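Local coordinates for subclass B3 metallo-beta-lactamase (Sphingobium indicum, PDB 7LUU), which probably hydrolyses beta-lactam antibiotics at an active site that holds two zinc ions, and so inactivates them, at residues S77-D82 against I220-S225; S68-F73 against G274-G279. All coordinates share one frame; numbering follows the deposited sequence.

Contact 1 of 2, residues S77-D82 against I220-S225; sequences SVALID and IVFASS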
loop_
_atom_site.group_PDB
_atom_site.type_symbol
_atom_site.label_atom_id
_atom_site.label_comp_id
_atom_site.label_asym_id
_atom_site.label_seq_id
_atom_site.Cartn_x
_atom_site.Cartn_y
_atom_site.Cartn_z
ATOM N N SER A 77 -4.269 5.770 -2.382
ATOM C CA SER A 77 -4.578 4.877 -3.497
ATOM C C SER A 77 -5.154 3.569 -2.990
ATOM O O SER A 77 -4.636 2.976 -2.035
ATOM C CB SER A 77 -3.313 4.563 -4.306
ATOM O OG SER A 77 -2.769 5.793 -4.826
ATOM N N VAL A 78 -6.210 3.109 -3.665
ATOM C CA VAL A 78 -6.741 1.746 -3.481
ATOM C C VAL A 78 -6.978 1.176 -4.877
ATOM O O VAL A 78 -7.651 1.822 -5.697
ATOM C CB VAL A 78 -8.070 1.756 -2.678
ATOM C CG1 VAL A 78 -8.622 0.310 -2.499
ATOM C CG2 VAL A 78 -7.883 2.501 -1.318
ATOM N N ALA A 79 -6.410 0.001 -5.169
ATOM C CA ALA A 79 -6.571 -0.590 -6.512
ATOM C C ALA A 79 -7.535 -1.765 -6.470
ATOM O O ALA A 79 -7.750 -2.367 -5.420
ATOM C CB ALA A 79 -5.232 -1.090 -7.071
ATOM N N LEU A 80 -8.125 -2.090 -7.624
ATOM C CA LEU A 80 -9.062 -3.220 -7.772
ATOM C C LEU A 80 -8.657 -3.935 -9.052
ATOM O O LEU A 80 -8.489 -3.293 -10.094
ATOM C CB LEU A 80 -10.529 -2.740 -7.857
ATOM C CG LEU A 80 -11.456 -3.902 -8.119
ATOM C CD1 LEU A 80 -11.678 -4.636 -6.751
ATOM C CD2 LEU A 80 -12.771 -3.267 -8.614
ATOM N N ILE A 81 -8.395 -5.234 -8.949
ATOM C CA ILE A 81 -8.019 -6.052 -10.114
ATOM C C ILE A 81 -9.107 -7.073 -10.345
ATOM O O ILE A 81 -9.428 -7.853 -9.437
ATOM C CB ILE A 81 -6.673 -6.779 -9.890
ATOM C CG1 ILE A 81 -5.591 -5.758 -9.511
ATOM C CG2 ILE A 81 -6.276 -7.646 -11.149
ATOM C CD1 ILE A 81 -4.331 -6.461 -9.008
ATOM N N ASP A 82 -9.653 -7.101 -11.556
ATOM C CA ASP A 82 -10.611 -8.124 -11.954
ATOM C C ASP A 82 -9.848 -9.265 -12.627
ATOM O O ASP A 82 -9.440 -9.158 -13.784
ATOM C CB ASP A 82 -11.678 -7.517 -12.858
ATOM C CG ASP A 82 -12.617 -8.557 -13.417
ATOM O OD1 ASP A 82 -12.514 -9.714 -12.958
ATOM O OD2 ASP A 82 -13.376 -8.197 -14.392
ATOM N N ILE A 220 2.122 -3.233 -14.252
ATOM C CA ILE A 220 1.685 -2.246 -13.265
ATOM C C ILE A 220 2.418 -2.531 -11.950
ATOM O O ILE A 220 2.569 -3.696 -11.516
ATOM C CB ILE A 220 0.159 -2.329 -13.042
ATOM C CG1 ILE A 220 -0.558 -2.068 -14.403
ATOM C CG2 ILE A 220 -0.268 -1.315 -12.028
ATOM C CD1 ILE A 220 -2.134 -2.099 -14.203
ATOM N N VAL A 221 2.828 -1.462 -11.263
ATOM C CA VAL A 221 3.431 -1.574 -9.952
ATOM C C VAL A 221 2.596 -0.741 -8.990
ATOM O O VAL A 221 2.443 0.459 -9.214
ATOM C CB VAL A 221 4.866 -1.022 -9.972
ATOM C CG1 VAL A 221 5.483 -1.032 -8.547
ATOM C CG2 VAL A 221 5.700 -1.930 -10.890
ATOM N N PHE A 222 2.142 -1.354 -7.874
ATOM C CA PHE A 222 1.502 -0.606 -6.794
ATOM C C PHE A 222 2.546 -0.531 -5.709
ATOM O O PHE A 222 2.829 -1.550 -5.043
ATOM C CB PHE A 222 0.225 -1.321 -6.336
ATOM C CG PHE A 222 -0.636 -0.476 -5.368
ATOM C CD1 PHE A 222 -0.118 -0.086 -4.150
ATOM C CD2 PHE A 222 -1.925 -0.027 -5.742
ATOM C CE1 PHE A 222 -0.884 0.626 -3.261
ATOM C CE2 PHE A 222 -2.711 0.680 -4.841
ATOM C CZ PHE A 222 -2.195 1.022 -3.605
ATOM N N ALA A 223 3.183 0.645 -5.588
ATOM C CA ALA A 223 4.378 0.819 -4.728
ATOM C C ALA A 223 3.975 1.202 -3.328
ATOM O O ALA A 223 3.123 2.074 -3.136
ATOM C CB ALA A 223 5.287 1.935 -5.309
ATOM N N SER A 224 4.548 0.508 -2.330
ATOM C CA SER A 224 4.411 1.008 -0.970
ATOM C C SER A 224 5.110 2.345 -0.834
ATOM O O SER A 224 5.994 2.704 -1.640
ATOM C CB SER A 224 5.032 0.050 0.055
ATOM O OG SER A 224 6.483 0.118 -0.059
ATOM N N SER A 225 4.621 3.134 0.130
ATOM C CA SER A 225 5.392 4.306 0.531
ATOM C C SER A 225 6.839 3.938 0.770
ATOM O O SER A 225 7.140 2.929 1.400
ATOM C CB SER A 225 4.792 4.896 1.786
ATOM O OG SER A 225 5.586 6.027 2.206
#
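Phe222 drives its ring from strand 216-223 against the extended backbone from Ser77 to Ala79, the lead-in and start of strand 79-82, across the interface between the two beta-sheets of the alpha-beta/beta-alpha sandwich of the metallo-beta-lactamase superfamily. The two strands belong to different sheets, and the backbones stay well apart, with 8.1 Å between the CA atoms of Ala79 and Phe222; a large flat side chain suits this gap, and it supplies more than half of the surface buried here. Its CG stands anti to the backbone N (chi1 -170°), which sends the ring out from its own strand so that the CD2, CE2 and CZ side meets the other segment. Ala79 turns its methyl group toward the ring and approaches it obliquely, CB lying 3.7 Å from Phe222 CD2. The small residue suits its place because the ring comes almost up to the backbone: Phe222 CE2 is 3.8 Å from Ala79 N.

Farther along, Ser77 rests its CB 3.8 Å from Phe222 CZ, while its hydroxyl serves another purpose. With OG anti to the carbonyl carbon (chi1 -60°), Ser77 hydrogen-bonds to the carbonyl oxygen of Ser265, two residues before the zinc ligand His267; a serine thus offers carbon to the phenyl ring and its oxygen to the end of strand 262-265. Ile264 and Ile90 also pack on Phe222, whose side chain lies about 6 Å from that of the zinc ligand His127. At the ring's edge, in its plane, the carbonyl oxygen of Ser77 comes within 3.5 Å of Phe222 CZ.

Contact 2 of 2, residues S68-F73 against G274-G279; sequences SYLVGF and GRYGSG
At one margin of the beta sandwich, where strand 68-70 of one sheet faces the loop leading into strand 277-278 of the other, Leu70 and Arg275 lie alongside each other, their side chains running opposite ways. Leu70 CB sits over one face of the guanidinium, offset toward its rim, 3.7 Å from Arg275 NH2. At the other end of the overlap Leu70 CD1 lies 3.7 Å from Arg275 CB, so the leucine covers the arginine's apolar base as well as its flat head. A bend at chi3 (69°) folds the long arginine chain so that its guanidinium comes up beside the backbone of Gly72 and Phe73. There NH2 donates to two waters: one, 2.9 Å from Arg275 NH2, donates in turn to Gly72 O, and the other, 3.0 Å from Arg275 NH2, donates to Phe73 O. Arginine suits this partly exposed place, combining an apolar stem with several N-H groups. Tyr276 adds its ring, CD1 3.9 Å from Leu70 CD1 in an oblique approach.

The NH1 group reaches instead to Pro60 O and, in a salt bridge, to Glu62 of edge strand 62-65. Val64 of that strand and Ile264 of strand 262-265 pack against both Leu70 and Tyr276.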
loop_
_atom_site.group_PDB
_atom_site.type_symbol
_atom_site.label_atom_id
_atom_site.label_comp_id
_atom_site.label_asym_id
_atom_site.label_seq_id
_atom_site.Cartn_x
_atom_site.Cartn_y
_atom_site.Cartn_z
ATOM N N SER A 68 -7.705 -3.551 -14.559
ATOM C CA SER A 68 -7.206 -2.977 -13.318
ATOM C C SER A 68 -7.766 -1.578 -13.178
ATOM O O SER A 68 -7.770 -0.796 -14.153
ATOM C CB SER A 68 -5.632 -2.930 -13.392
ATOM O OG SER A 68 -5.155 -4.308 -13.366
ATOM N N TYR A 69 -8.174 -1.257 -11.960
ATOM C CA TYR A 69 -8.902 -0.024 -11.673
ATOM C C TYR A 69 -8.393 0.666 -10.416
ATOM O O TYR A 69 -7.783 0.063 -9.546
ATOM C CB TYR A 69 -10.402 -0.308 -11.436
ATOM C CG TYR A 69 -11.060 -1.058 -12.551
ATOM C CD1 TYR A 69 -10.903 -2.441 -12.688
ATOM C CD2 TYR A 69 -11.843 -0.384 -13.476
ATOM C CE1 TYR A 69 -11.558 -3.159 -13.746
ATOM C CE2 TYR A 69 -12.492 -1.094 -14.520
ATOM C CZ TYR A 69 -12.351 -2.464 -14.636
ATOM O OH TYR A 69 -12.981 -3.160 -15.690
ATOM N N LEU A 70 -8.762 1.930 -10.294
ATOM C CA LEU A 70 -8.580 2.679 -9.044
ATOM C C LEU A 70 -9.922 2.939 -8.390
ATOM O O LEU A 70 -10.868 3.423 -9.042
ATOM C CB LEU A 70 -7.918 4.029 -9.311
ATOM C CG LEU A 70 -6.445 3.793 -9.705
ATOM C CD1 LEU A 70 -5.752 5.088 -10.132
ATOM C CD2 LEU A 70 -5.595 3.008 -8.641
ATOM N N VAL A 71 -10.001 2.647 -7.095
ATOM C CA VAL A 71 -11.258 2.860 -6.342
ATOM C C VAL A 71 -11.003 3.616 -5.040
ATOM O O VAL A 71 -11.844 3.650 -4.141
ATOM C CB VAL A 71 -11.990 1.542 -6.042
ATOM C CG1 VAL A 71 -12.535 0.955 -7.360
ATOM C CG2 VAL A 71 -11.085 0.529 -5.282
ATOM N N GLY A 72 -9.851 4.261 -4.951
ATOM C CA GLY A 72 -9.465 5.026 -3.790
ATOM C C GLY A 72 -9.830 6.505 -3.864
ATOM O O GLY A 72 -10.963 6.863 -4.265
ATOM N N PHE A 73 -8.968 7.344 -3.310
ATOM C CA PHE A 73 -9.303 8.748 -2.989
ATOM C C PHE A 73 -8.195 9.670 -3.483
ATOM O O PHE A 73 -7.155 9.205 -3.937
ATOM C CB PHE A 73 -9.459 8.901 -1.476
ATOM C CG PHE A 73 -10.390 7.878 -0.909
ATOM C CD1 PHE A 73 -11.747 8.119 -0.948
ATOM C CD2 PHE A 73 -9.936 6.608 -0.469
ATOM C CE1 PHE A 73 -12.639 7.162 -0.482
ATOM C CE2 PHE A 73 -10.848 5.654 -0.037
ATOM C CZ PHE A 73 -12.185 5.906 -0.027
ATOM N N GLY A 274 -1.827 13.740 -10.565
ATOM C CA GLY A 274 -2.627 12.671 -11.144
ATOM C C GLY A 274 -2.537 11.405 -10.309
ATOM O O GLY A 274 -1.829 11.311 -9.305
ATOM N N ARG A 275 -3.291 10.414 -10.743
ATOM C CA ARG A 275 -3.527 9.237 -9.930
ATOM C C ARG A 275 -2.533 8.123 -10.167
ATOM O O ARG A 275 -2.452 7.202 -9.336
ATOM C CB ARG A 275 -4.916 8.686 -10.243
ATOM C CG ARG A 275 -5.985 9.780 -10.123
ATOM C CD ARG A 275 -7.411 9.199 -10.241
ATOM N NE ARG A 275 -7.781 8.380 -9.083
ATOM C CZ ARG A 275 -8.966 7.787 -8.975
ATOM N NH1 ARG A 275 -9.836 7.892 -10.000
ATOM N NH2 ARG A 275 -9.280 7.128 -7.855
ATOM N N TYR A 276 -1.865 8.114 -11.320
ATOM C CA TYR A 276 -0.762 7.192 -11.519
ATOM C C TYR A 276 0.178 7.795 -12.543
ATOM O O TYR A 276 -0.212 8.699 -13.288
ATOM C CB TYR A 276 -1.260 5.782 -11.984
ATOM C CG TYR A 276 -2.116 5.737 -13.274
ATOM C CD1 TYR A 276 -3.535 5.927 -13.207
ATOM C CD2 TYR A 276 -1.512 5.492 -14.511
ATOM C CE1 TYR A 276 -4.331 5.848 -14.384
ATOM C CE2 TYR A 276 -2.303 5.380 -15.678
ATOM C CZ TYR A 276 -3.706 5.550 -15.568
ATOM O OH TYR A 276 -4.475 5.488 -16.693
ATOM N N GLY A 277 1.411 7.300 -12.573
ATOM C CA GLY A 277 2.434 7.766 -13.517
ATOM C C GLY A 277 2.700 6.635 -14.488
ATOM O O GLY A 277 2.520 5.461 -14.145
ATOM N N SER A 278 3.080 6.999 -15.707
ATOM C CA SER A 278 3.324 5.969 -16.715
ATOM C C SER A 278 4.588 6.245 -17.510
ATOM O O SER A 278 5.049 7.382 -17.662
ATOM C CB SER A 278 2.160 5.921 -17.750
ATOM O OG SER A 278 0.937 5.658 -17.126
ATOM N N GLY A 279 5.143 5.182 -18.060
ATOM C CA GLY A 279 6.206 5.375 -19.031
ATOM C C GLY A 279 7.550 5.031 -18.446
ATOM O O GLY A 279 7.734 4.946 -17.229
HETATM O O HOH W 1 -11.929 6.441 -6.868
HETATM O O HOH W 2 -7.042 7.451 -5.903
#

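In the fold
Both contacts join the same two sheets, with strands 68-70 and 79-82 as antiparallel neighbours on one side. Contact 1 is nested in the chain loop closed by contact 2, and their centres are 8 Å apart. Ile220 CD1 packs on Ser68 CB at 3.7 Å, and Ile264 touches residues of both. Contact 1 lies nearer the middle of the chain, among wholly buried residues close to the zinc ligands, and packs a phenyl ring on an alanine methyl and on the CB and carbonyl oxygen of a serine. Contact 2 lies farther out and is partly exposed; its apolar packing includes an arginine whose polar end is held by waters, the Pro60 carbonyl and the Glu62 carboxylate.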